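Local coordinates for protein SusD homolog (Bacteroides thetaiotaomicron VPI-5482, PDB 3IHV) that probably binds glycans at the bacterial outer membrane, as other SusD-family proteins do, at residues Ser104-Thr107 with Thr108-Lys111; Tyr128-Leu131 with Val132-Phe135; Pro159-Val162 with Tyr163-Ile166; Lys240-Glu243 with Gln244-Asn248; Lys370-Ile373 with Gln374-Val377. One frame throughout, in Å; residues are numbered along the deposited sequence.

Contact 1 of 5, residues Ser104-Thr107 with Thr108-Lys111; sequences SYTT and TDKK
The Tyr105 ring turns its edge to Asp109, with the carbonyl oxygen of Asp109 near the ring plane, 3.7 Å from Tyr105 CD2, and Lys110 N also at that edge. The carboxylate of Asp109 stands almost perpendicular to the ring, the two planes 85° apart, and the side chains cross at about a right angle; they touch through their first carbons, Tyr105 CB lying 3.7 Å from Asp109 CB. Thr106 is the N-cap of the helix that follows. Its OG1, set between the backbone N and the carbonyl carbon (chi1 61°), takes the amide hydrogen of Asp109 at 3.2 Å from Asp109 N. The return half of a capping box is not made: Asp109 OD2 instead reaches Thr106 N through one water, which donates to the carboxylate and accepts from the amide, and it also takes the amide of Ala17. Lys110 N closes the first turn on Thr106 O at 2.8 Å. The Lys110 chain, bent only at its last torsion, runs back over the Tyr105 carbonyl; NZ makes a weak bond to Tyr105 O at 3.3 Å and a better one to the carbonyl of Ile102. Tyr105 OH is held by the carbonyl of Met14. The turn lies at the surface, with Tyr105 tucked in beneath it, where the loop after helix 75-101 enters helix 107-135, tied to Met14 and Ala17, shortly before and at the start of helix 17-29.

Contact 2 of 5, residues Tyr128-Leu131 with Val132-Phe135; sequences YFEL and VRRF
Arg133 leans back over the preceding turn of its helix and meets Phe129 and Glu130 along almost its whole length. Its CG sits between the backbone N and the carbonyl carbon (chi1 74°), which carries the chain back along the helix; from there it is extended to NE. CB and CG rest against the carbonyl of Phe129, CG 3.3 Å from Phe129 O. CD then lies over one face of the Phe129 ring, a CH-pi contact 3.8 Å from the centroid and toward the rim. Beyond it the guanidinium tilts by 27° against the ring, NH1 passing near Phe129 CE2. One guanidinium face looks onto the ring, and the NE/NH2 edge is taken up by Glu130: NE at 2.9 Å and NH2 at 3.1 Å both donate to Glu130 OE1, a side-on grip on a single oxygen that lies in the guanidinium plane.

These are i, i+3 and i, i+4 pairings near the C-terminal end of helix 107-135, part of the helical, TPR-like portion of the SusD fold. Arg134 NE reaches the same Glu130 OE1 at 2.9 Å, and the two arginines approach it from opposite sides of the carboxylate plane, each well out of it. So many donors on a buried oxygen would be expected to favour the charged carboxylate. Glu130 OE2 turns to Tyr37 OH and to a water that also accepts from Arg134 NH2, while that NH2 binds Asn46 as well. On another flank Leu131 CD2 touches Phe135 CD2 at 4.0 Å, and Trp81 meets the Phe135 ring edge-to-face.

Contact 3 of 5, residues Pro159-Val162 with Tyr163-Ile166; sequences PEKV and YEYI
Val162 and Ile166, one turn apart near the start of helix 159-176, form the packed flank of this amphipathic helix, while Lys161 and Glu164 pair on its solvent side. On the buried flank Val162 CG1 meets Ile166 CD1 at 4.1 Å, the two side chains crossing at a slant, and Ile166 CG1 lies against the Val162 carbonyl, 3.3 Å from Val162 O. Tyr163 belongs to the same flank: its CD2 is 3.4 Å from Pro159 O, and its ring stacks on Trp209. Helices 107-135 and 195-210 cover this side, an all-helical packing consistent with the TPR-like half of SusD proteins.

The outer side is made by two long polar chains. Glu164 reaches out extended, CG opposite the backbone N (chi1 177°), whereas Lys161 bends twice to come alongside it, pointing the same way. With a glutamine here in place of Glu164 the negative charge is gone, and Lys161 would probably be left without its ionic mate, its ammonium group freer to swing into solvent. The backbone bonds of the turn run beneath, Ile166 N to Val162 O being 2.9 Å. The salt bridge itself is 2.8 Å from Lys161 NZ to Glu164 OE2, with the nitrogen above the carboxylate plane, 47° out of it.

Contact 4 of 5, residues Lys240-Glu243 with Gln244-Asn248; sequences KDYE and QLWKN. With EDO (1,2-ethanediol), chain O.
With CG opposite the backbone N in Tyr242 (chi1 -167°) and beside the backbone N in Trp246 (chi1 -46°), the two aromatic side chains swing together one turn apart. The indole edge points into the face of the phenol ring: Trp246 NE1 lies over that face, 3.4 Å from Tyr242 CE2, in a T-shaped stack with the planes 65° apart. Tyr242 CD1 also touches Leu245 CD1 at 4.0 Å, and Tyr242 OH is held by the carbonyl of Glu462.

This is the first turn of helix 242-250. It opens with i+3 to i bonds, Gln244 N to Asp241 O and Leu245 N to Tyr242 O. Glu243 O then accepts twice, from Trp246 N at 2.9 Å and from Lys247 N at 3.0 Å, as the chain passes into regular alpha-helical bonding. Lys247 meets the Glu243 carboxylate with its CE, 3.2 Å from Glu243 OE2, while NZ stays too far away for a salt bridge.

At the outer side Gln244 uses both ends of its amide. Gln244 NE2 donates to Asn248 OD1 at 2.9 Å and to O2 of a bound ethanediol, probably from the crystallisation liquor; Gln244 OE1 accepts from ethanediol O1 at 2.7 Å and from a water that also donates to Asp241 OD2. Tyr376, from the short helix 373-376, touches Glu243, Trp246 and Lys247.

Contact 5 of 5, residues Lys370-Ile373 with Gln374-Val377; sequences KWDI and QKYV
Asp372 OD1 receives the amide hydrogen of Lys375 at 2.8 Å from Lys375 N, an almost straight bond (168°) that arrives from well above the carboxylate plane. The torsion that puts CG opposite the backbone N (chi1 -177°) folds the carboxylate over the amides of the coming turn, and its CG packs 3.3 Å from Lys375 CB. The other oxygen, OD2, is taken by the hydroxyls of Tyr328 and Tyr330 on strand 325-330.

Asp372 is thus the N-cap of helix 373-376, a single turn following strand 367-368. An alanine here is likely to leave the Lys375 amide without its cap and the two tyrosine hydroxyls without their shared acceptor. The backbone closes the turn with Tyr376 N on Asp372 O at 2.9 Å and Val377 N on Ile373 O at 2.9 Å. Ile373 O also takes a water, which donates to Val377 O as well, at 2.7 Å. In contrast, Lys370 O is buried near the Tyr376 ring and has no polar partner. Lys375 NZ bonds to Tyr376 OH, its CD lying over one ring face, while Lys370 NZ forms a salt bridge with Glu466. Ile373 CG2 and Val377 CG2 lie side by side, 3.8 Å apart.

Contacts 1 and 2 sit on one helix, 107-135, with their centres 34 Å apart: the first at its exposed start, the second near its buried end. Contact 3 packs against contact 2, centres 10 Å apart, with Ile166 CG1 3.5 Å from Tyr128 CB and Tyr163 CZ 3.7 Å from Val132 CG1. Across the centre of the chain, contacts 4 and 5 form a second touching pair, centres 12 Å apart, where Trp246 CB lies 3.5 Å from Tyr376 CE2. The nearest atoms of contacts 2 and 5 are about 13 Å apart. A bound sodium ion lies about 9 Å from the Val377 side chain, and none of the five contacts contributes a ligand to either sodium site.

Contact 1 of 5, residues Ser104-Thr107 with Thr108-Lys111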
# COMPACT_ATOMS: atom_id res chain seq x y z
N SER A 104 25.36 -27.04 -7.88
CA SER A 104 25.15 -27.95 -9.01
C SER A 104 24.71 -27.26 -10.30
O SER A 104 24.73 -27.90 -11.36
CB SER A 104 24.12 -29.03 -8.65
OG SER A 104 22.79 -28.52 -8.55
N TYR A 105 24.36 -25.99 -10.23
CA TYR A 105 23.84 -25.28 -11.37
C TYR A 105 24.91 -24.87 -12.37
O TYR A 105 26.09 -24.67 -12.01
CB TYR A 105 23.12 -24.03 -10.90
CG TYR A 105 21.80 -24.22 -10.19
CD1 TYR A 105 21.32 -25.49 -9.82
CD2 TYR A 105 21.08 -23.12 -9.78
CE1 TYR A 105 20.12 -25.64 -9.13
CE2 TYR A 105 19.88 -23.26 -9.10
CZ TYR A 105 19.39 -24.52 -8.79
OH TYR A 105 18.21 -24.58 -8.07
N THR A 106 24.49 -24.71 -13.63
CA THR A 106 25.39 -24.22 -14.68
C THR A 106 25.73 -22.77 -14.38
O THR A 106 25.04 -22.14 -13.59
CB THR A 106 24.67 -24.24 -16.07
OG1 THR A 106 23.54 -23.37 -16.02
CG2 THR A 106 24.24 -25.65 -16.43
N THR A 107 26.77 -22.23 -15.00
CA THR A 107 27.15 -20.82 -14.81
C THR A 107 25.98 -19.86 -14.98
O THR A 107 25.77 -18.97 -14.17
CB THR A 107 28.27 -20.49 -15.79
OG1 THR A 107 29.34 -21.41 -15.53
CG2 THR A 107 28.75 -19.06 -15.63
N THR A 108 25.22 -20.05 -16.06
CA THR A 108 24.05 -19.23 -16.35
C THR A 108 23.03 -19.32 -15.25
O THR A 108 22.47 -18.33 -14.83
CB THR A 108 23.39 -19.70 -17.66
OG1 THR A 108 24.30 -19.44 -18.71
CG2 THR A 108 22.09 -18.98 -17.92
N ASP A 109 22.78 -20.53 -14.80
CA ASP A 109 21.78 -20.74 -13.74
C ASP A 109 22.22 -20.27 -12.37
O ASP A 109 21.36 -19.87 -11.58
CB ASP A 109 21.37 -22.22 -13.67
CG ASP A 109 20.39 -22.60 -14.79
OD1 ASP A 109 20.25 -21.79 -15.69
OD2 ASP A 109 19.82 -23.73 -14.75
N LYS A 110 23.53 -20.32 -12.07
CA LYS A 110 24.01 -19.77 -10.79
C LYS A 110 23.72 -18.28 -10.72
O LYS A 110 23.35 -17.76 -9.67
CB LYS A 110 25.53 -19.98 -10.59
CG LYS A 110 25.96 -21.39 -10.44
CD LYS A 110 27.51 -21.37 -10.29
CE LYS A 110 28.15 -22.69 -10.37
NZ LYS A 110 27.71 -23.60 -9.34
N LYS A 111 23.89 -17.58 -11.85
CA LYS A 111 23.64 -16.15 -11.90
C LYS A 111 22.16 -15.87 -11.62
O LYS A 111 21.80 -15.05 -10.76
CB LYS A 111 24.06 -15.60 -13.25
CG LYS A 111 23.76 -14.13 -13.45
CD LYS A 111 24.40 -13.24 -12.36
CE LYS A 111 24.14 -11.81 -12.67
NZ LYS A 111 24.55 -10.90 -11.59
O HOH W 1 21.64 -25.60 -13.89

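Contact 2 of 5, residues Tyr128-Leu131 with Val132-Phe135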
# COMPACT_ATOMS: atom_id res chain seq x y z
N TYR A 128 8.31 -9.06 6.60
CA TYR A 128 8.69 -8.61 7.95
C TYR A 128 8.42 -7.15 8.18
O TYR A 128 8.13 -6.75 9.31
CB TYR A 128 10.13 -8.93 8.31
CG TYR A 128 10.32 -10.33 8.81
CD1 TYR A 128 9.88 -10.71 10.06
CD2 TYR A 128 10.93 -11.29 8.02
CE1 TYR A 128 10.04 -12.00 10.51
CE2 TYR A 128 11.10 -12.58 8.47
CZ TYR A 128 10.66 -12.92 9.71
OH TYR A 128 10.84 -14.21 10.13
N PHE A 129 8.52 -6.32 7.13
CA PHE A 129 8.22 -4.90 7.28
C PHE A 129 6.77 -4.73 7.66
O PHE A 129 6.45 -3.95 8.54
CB PHE A 129 8.54 -4.15 5.98
CG PHE A 129 8.28 -2.65 6.05
CD1 PHE A 129 8.69 -1.90 7.14
CD2 PHE A 129 7.71 -1.98 5.01
CE1 PHE A 129 8.48 -0.55 7.22
CE2 PHE A 129 7.51 -0.59 5.08
CZ PHE A 129 7.93 0.11 6.19
N GLU A 130 5.87 -5.40 6.92
CA GLU A 130 4.45 -5.34 7.25
C GLU A 130 4.21 -5.82 8.68
O GLU A 130 3.45 -5.18 9.42
CB GLU A 130 3.56 -6.15 6.29
CG GLU A 130 3.51 -5.61 4.88
CD GLU A 130 2.59 -4.39 4.69
OE1 GLU A 130 2.38 -3.62 5.66
OE2 GLU A 130 2.08 -4.18 3.56
N LEU A 131 4.83 -6.92 9.06
CA LEU A 131 4.65 -7.45 10.42
C LEU A 131 5.11 -6.45 11.45
O LEU A 131 4.39 -6.12 12.40
CB LEU A 131 5.41 -8.77 10.66
CG LEU A 131 4.80 -10.05 10.11
CD1 LEU A 131 5.80 -11.22 10.22
CD2 LEU A 131 3.48 -10.36 10.88
N VAL A 132 6.31 -5.95 11.29
CA VAL A 132 6.83 -5.07 12.32
C VAL A 132 6.07 -3.73 12.41
O VAL A 132 5.83 -3.23 13.52
CB VAL A 132 8.36 -4.84 12.20
CG1 VAL A 132 8.72 -3.84 11.05
CG2 VAL A 132 8.93 -4.37 13.52
N ARG A 133 5.69 -3.14 11.28
CA ARG A 133 5.05 -1.85 11.35
C ARG A 133 3.60 -1.99 11.83
O ARG A 133 3.08 -1.07 12.49
CB ARG A 133 5.13 -1.05 10.03
CG ARG A 133 4.23 -1.54 8.91
CD ARG A 133 4.62 -0.82 7.64
NE ARG A 133 3.77 -1.18 6.52
CZ ARG A 133 3.52 -0.39 5.50
NH1 ARG A 133 3.96 0.85 5.47
NH2 ARG A 133 2.76 -0.81 4.52
N ARG A 134 2.92 -3.08 11.49
CA ARG A 134 1.52 -3.25 11.85
C ARG A 134 1.28 -3.87 13.22
O ARG A 134 0.28 -3.55 13.88
CB ARG A 134 0.76 -4.03 10.75
CG ARG A 134 0.78 -3.29 9.43
CD ARG A 134 0.03 -4.03 8.32
NE ARG A 134 -0.03 -3.21 7.14
CZ ARG A 134 -0.94 -2.26 6.89
NH1 ARG A 134 -1.93 -1.97 7.74
NH2 ARG A 134 -0.83 -1.57 5.76
N PHE A 135 2.18 -4.78 13.63
CA PHE A 135 2.07 -5.52 14.86
C PHE A 135 3.08 -5.16 15.92
O PHE A 135 2.93 -5.57 17.06
CB PHE A 135 2.08 -7.02 14.59
CG PHE A 135 0.90 -7.52 13.78
CD1 PHE A 135 -0.30 -7.86 14.41
CD2 PHE A 135 0.98 -7.67 12.41
CE1 PHE A 135 -1.40 -8.35 13.70
CE2 PHE A 135 -0.12 -8.18 11.70
CZ PHE A 135 -1.29 -8.51 12.34
O HOH W 2 0.15 -2.53 3.27

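Contact 3 of 5, residues Pro159-Val162 with Tyr163-Ile166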
# COMPACT_ATOMS: atom_id res chain seq x y z
N PRO A 159 11.71 -4.56 18.07
CA PRO A 159 11.49 -4.13 16.69
C PRO A 159 12.80 -3.75 15.97
O PRO A 159 12.89 -3.93 14.77
CB PRO A 159 10.57 -2.92 16.84
CG PRO A 159 10.59 -2.57 18.28
CD PRO A 159 10.88 -3.81 19.02
N GLU A 160 13.77 -3.26 16.73
CA GLU A 160 15.07 -2.88 16.19
C GLU A 160 15.76 -4.07 15.55
O GLU A 160 16.40 -3.93 14.50
CB GLU A 160 16.02 -2.39 17.30
CG GLU A 160 15.67 -1.10 17.90
CD GLU A 160 14.71 -1.17 19.09
OE1 GLU A 160 14.06 -2.20 19.29
OE2 GLU A 160 14.64 -0.13 19.82
N LYS A 161 15.62 -5.25 16.16
CA LYS A 161 16.21 -6.46 15.62
C LYS A 161 15.45 -6.92 14.39
O LYS A 161 16.07 -7.44 13.50
CB LYS A 161 16.27 -7.59 16.66
CG LYS A 161 17.15 -7.30 17.85
CD LYS A 161 18.56 -6.82 17.47
CE LYS A 161 19.40 -7.85 16.72
NZ LYS A 161 20.73 -7.23 16.26
N VAL A 162 14.13 -6.76 14.35
CA VAL A 162 13.38 -7.13 13.14
C VAL A 162 13.79 -6.16 12.01
O VAL A 162 13.99 -6.60 10.86
CB VAL A 162 11.89 -7.12 13.40
CG1 VAL A 162 11.12 -7.49 12.13
CG2 VAL A 162 11.55 -8.11 14.56
N TYR A 163 13.95 -4.87 12.32
CA TYR A 163 14.39 -3.91 11.32
C TYR A 163 15.78 -4.27 10.78
O TYR A 163 16.04 -4.17 9.58
CB TYR A 163 14.33 -2.43 11.79
CG TYR A 163 12.98 -1.78 11.54
CD1 TYR A 163 12.58 -1.46 10.24
CD2 TYR A 163 12.08 -1.50 12.58
CE1 TYR A 163 11.37 -0.89 9.98
CE2 TYR A 163 10.88 -0.89 12.33
CZ TYR A 163 10.51 -0.58 11.03
OH TYR A 163 9.30 -0.04 10.70
N GLU A 164 16.69 -4.64 11.65
CA GLU A 164 18.00 -5.05 11.20
C GLU A 164 17.94 -6.26 10.25
O GLU A 164 18.68 -6.34 9.27
CB GLU A 164 18.85 -5.29 12.44
CG GLU A 164 20.22 -5.78 12.18
CD GLU A 164 21.02 -5.84 13.47
OE1 GLU A 164 22.01 -6.61 13.51
OE2 GLU A 164 20.61 -5.15 14.43
N TYR A 165 17.05 -7.20 10.54
CA TYR A 165 16.86 -8.38 9.70
C TYR A 165 16.30 -7.97 8.33
O TYR A 165 16.81 -8.40 7.30
CB TYR A 165 15.93 -9.33 10.42
CG TYR A 165 15.86 -10.69 9.81
CD1 TYR A 165 16.78 -11.68 10.14
CD2 TYR A 165 14.88 -11.00 8.91
CE1 TYR A 165 16.71 -12.94 9.55
CE2 TYR A 165 14.80 -12.25 8.34
CZ TYR A 165 15.70 -13.21 8.67
OH TYR A 165 15.57 -14.45 8.09
N ILE A 166 15.29 -7.09 8.32
CA ILE A 166 14.74 -6.58 7.05
C ILE A 166 15.85 -5.86 6.24
O ILE A 166 16.00 -6.07 5.05
CB ILE A 166 13.62 -5.56 7.33
CG1 ILE A 166 12.45 -6.28 8.00
CG2 ILE A 166 13.19 -4.82 6.03
CD1 ILE A 166 11.49 -5.33 8.69

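Contact 4 of 5, residues Lys240-Glu243 with Gln244-Asn248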
# COMPACT_ATOMS: atom_id res chain seq x y z
N LYS A 240 4.73 10.52 -17.50
CA LYS A 240 4.37 11.90 -17.91
C LYS A 240 2.97 12.27 -17.43
O LYS A 240 2.78 13.34 -16.84
CB LYS A 240 4.49 12.05 -19.43
CG LYS A 240 4.07 13.43 -19.93
CD LYS A 240 4.22 13.55 -21.46
CE LYS A 240 3.59 14.83 -21.95
NZ LYS A 240 3.86 15.14 -23.40
N ASP A 241 2.01 11.37 -17.68
CA ASP A 241 0.62 11.59 -17.34
C ASP A 241 0.17 10.79 -16.12
O ASP A 241 0.21 9.57 -16.11
CB ASP A 241 -0.25 11.22 -18.52
CG ASP A 241 0.03 12.07 -19.72
OD1 ASP A 241 0.16 13.30 -19.58
OD2 ASP A 241 0.10 11.49 -20.83
N TYR A 242 -0.27 11.49 -15.09
CA TYR A 242 -0.75 10.83 -13.86
C TYR A 242 -1.80 9.79 -14.15
O TYR A 242 -1.80 8.72 -13.54
CB TYR A 242 -1.31 11.85 -12.90
CG TYR A 242 -1.53 11.35 -11.51
CD1 TYR A 242 -0.45 11.13 -10.64
CD2 TYR A 242 -2.81 11.18 -11.02
CE1 TYR A 242 -0.67 10.71 -9.34
CE2 TYR A 242 -3.02 10.79 -9.74
CZ TYR A 242 -1.96 10.54 -8.90
OH TYR A 242 -2.24 10.11 -7.63
N GLU A 243 -2.70 10.12 -15.08
CA GLU A 243 -3.78 9.21 -15.46
C GLU A 243 -3.25 7.86 -15.98
O GLU A 243 -3.87 6.84 -15.78
CB GLU A 243 -4.72 9.88 -16.48
CG GLU A 243 -5.90 8.98 -16.90
CD GLU A 243 -6.94 9.67 -17.77
OE1 GLU A 243 -6.91 10.90 -17.88
OE2 GLU A 243 -7.76 8.95 -18.36
N GLN A 244 -2.10 7.89 -16.65
CA GLN A 244 -1.51 6.67 -17.19
C GLN A 244 -1.24 5.64 -16.13
O GLN A 244 -1.27 4.44 -16.40
CB GLN A 244 -0.23 7.00 -18.00
CG GLN A 244 0.22 5.85 -18.89
CD GLN A 244 -0.78 5.55 -20.01
OE1 GLN A 244 -1.22 6.46 -20.70
NE2 GLN A 244 -1.11 4.28 -20.21
N LEU A 245 -0.89 6.06 -14.91
CA LEU A 245 -0.72 5.09 -13.86
C LEU A 245 -1.97 4.22 -13.64
O LEU A 245 -1.85 3.01 -13.36
CB LEU A 245 -0.41 5.78 -12.52
CG LEU A 245 0.95 6.46 -12.37
CD1 LEU A 245 0.95 7.45 -11.23
CD2 LEU A 245 2.07 5.40 -12.21
N TRP A 246 -3.14 4.83 -13.76
CA TRP A 246 -4.41 4.16 -13.45
C TRP A 246 -4.85 3.33 -14.66
O TRP A 246 -5.32 2.19 -14.52
CB TRP A 246 -5.46 5.20 -12.88
CG TRP A 246 -4.72 5.99 -11.85
CD1 TRP A 246 -4.33 7.28 -11.93
CD2 TRP A 246 -4.06 5.45 -10.71
NE1 TRP A 246 -3.50 7.59 -10.90
CE2 TRP A 246 -3.33 6.49 -10.12
CE3 TRP A 246 -4.07 4.20 -10.09
CZ2 TRP A 246 -2.59 6.30 -8.96
CZ3 TRP A 246 -3.32 4.04 -8.94
CH2 TRP A 246 -2.60 5.06 -8.41
N LYS A 247 -4.64 3.89 -15.85
CA LYS A 247 -4.86 3.12 -17.07
C LYS A 247 -4.02 1.85 -16.99
O LYS A 247 -4.52 0.75 -17.21
CB LYS A 247 -4.47 3.90 -18.34
CG LYS A 247 -5.33 5.13 -18.60
CD LYS A 247 -4.94 5.85 -19.90
CE LYS A 247 -5.77 7.11 -20.14
NZ LYS A 247 -5.44 7.80 -21.49
N ASN A 248 -2.74 1.99 -16.66
CA ASN A 248 -1.85 0.84 -16.63
C ASN A 248 -2.23 -0.22 -15.61
O ASN A 248 -2.35 -1.41 -15.94
CB ASN A 248 -0.39 1.28 -16.33
CG ASN A 248 0.26 2.02 -17.47
OD1 ASN A 248 -0.26 2.08 -18.59
ND2 ASN A 248 1.47 2.52 -17.20
C1 EDO O . -1.06 5.61 -23.81
O1 EDO O . -1.76 6.75 -23.29
C2 EDO O . -2.04 4.48 -24.07
O2 EDO O . -2.67 4.03 -22.85
O HOH W 3 0.47 8.73 -21.30

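Contact 5 of 5, residues Lys370-Ile373 with Gln374-Val377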
# COMPACT_ATOMS: atom_id res chain seq x y z
N LYS A 370 -9.24 6.19 -8.72
CA LYS A 370 -8.03 5.56 -9.28
C LYS A 370 -8.29 4.19 -9.89
O LYS A 370 -7.60 3.79 -10.82
CB LYS A 370 -6.98 5.44 -8.20
CG LYS A 370 -6.45 6.80 -7.78
CD LYS A 370 -5.39 6.73 -6.70
CE LYS A 370 -4.69 8.09 -6.56
NZ LYS A 370 -3.61 8.21 -5.49
N TRP A 371 -9.25 3.47 -9.31
CA TRP A 371 -9.58 2.12 -9.76
C TRP A 371 -11.00 2.03 -10.34
O TRP A 371 -11.72 1.06 -10.13
CB TRP A 371 -9.26 1.07 -8.67
CG TRP A 371 -7.85 1.26 -8.17
CD1 TRP A 371 -6.71 0.82 -8.77
CD2 TRP A 371 -7.43 2.05 -7.04
NE1 TRP A 371 -5.60 1.28 -8.08
CE2 TRP A 371 -6.02 2.00 -7.00
CE3 TRP A 371 -8.11 2.71 -6.01
CZ2 TRP A 371 -5.27 2.65 -6.01
CZ3 TRP A 371 -7.36 3.37 -5.02
CH2 TRP A 371 -5.95 3.30 -5.02
N ASP A 372 -11.35 3.05 -11.13
CA ASP A 372 -12.59 3.09 -11.85
C ASP A 372 -12.55 2.11 -13.06
O ASP A 372 -12.04 2.42 -14.15
CB ASP A 372 -12.85 4.51 -12.31
CG ASP A 372 -14.17 4.65 -13.01
OD1 ASP A 372 -14.70 3.63 -13.53
OD2 ASP A 372 -14.63 5.79 -13.08
N ILE A 373 -13.07 0.92 -12.82
CA ILE A 373 -13.09 -0.14 -13.83
C ILE A 373 -13.85 0.29 -15.12
O ILE A 373 -13.37 0.06 -16.22
CB ILE A 373 -13.64 -1.46 -13.25
CG1 ILE A 373 -12.66 -2.02 -12.22
CG2 ILE A 373 -13.92 -2.47 -14.35
CD1 ILE A 373 -13.14 -3.29 -11.49
N GLN A 374 -15.04 0.89 -14.97
CA GLN A 374 -15.84 1.30 -16.10
C GLN A 374 -15.05 2.29 -16.96
O GLN A 374 -15.08 2.22 -18.18
CB GLN A 374 -17.12 1.94 -15.61
CG GLN A 374 -18.00 2.54 -16.66
CD GLN A 374 -18.67 1.52 -17.56
OE1 GLN A 374 -18.98 0.38 -17.15
NE2 GLN A 374 -18.98 1.94 -18.76
N LYS A 375 -14.35 3.22 -16.31
CA LYS A 375 -13.53 4.18 -17.00
C LYS A 375 -12.28 3.59 -17.68
O LYS A 375 -11.98 3.92 -18.82
CB LYS A 375 -13.03 5.25 -16.01
CG LYS A 375 -12.22 6.37 -16.70
CD LYS A 375 -11.69 7.40 -15.72
CE LYS A 375 -11.05 8.57 -16.46
NZ LYS A 375 -10.31 9.44 -15.50
N TYR A 376 -11.55 2.73 -16.98
CA TYR A 376 -10.25 2.27 -17.46
C TYR A 376 -10.12 0.93 -18.19
O TYR A 376 -9.27 0.80 -19.05
CB TYR A 376 -9.24 2.32 -16.32
CG TYR A 376 -8.93 3.72 -15.82
CD1 TYR A 376 -8.41 4.67 -16.69
CD2 TYR A 376 -9.07 4.06 -14.51
CE1 TYR A 376 -8.09 5.93 -16.24
CE2 TYR A 376 -8.76 5.31 -14.05
CZ TYR A 376 -8.26 6.25 -14.92
OH TYR A 376 -7.96 7.52 -14.48
N VAL A 377 -10.92 -0.07 -17.83
CA VAL A 377 -10.70 -1.41 -18.36
C VAL A 377 -11.16 -1.51 -19.80
O VAL A 377 -12.32 -1.28 -20.09
CB VAL A 377 -11.30 -2.47 -17.44
CG1 VAL A 377 -11.11 -3.86 -18.03
CG2 VAL A 377 -10.61 -2.39 -16.13
O HOH W 4 -14.58 -1.31 -18.57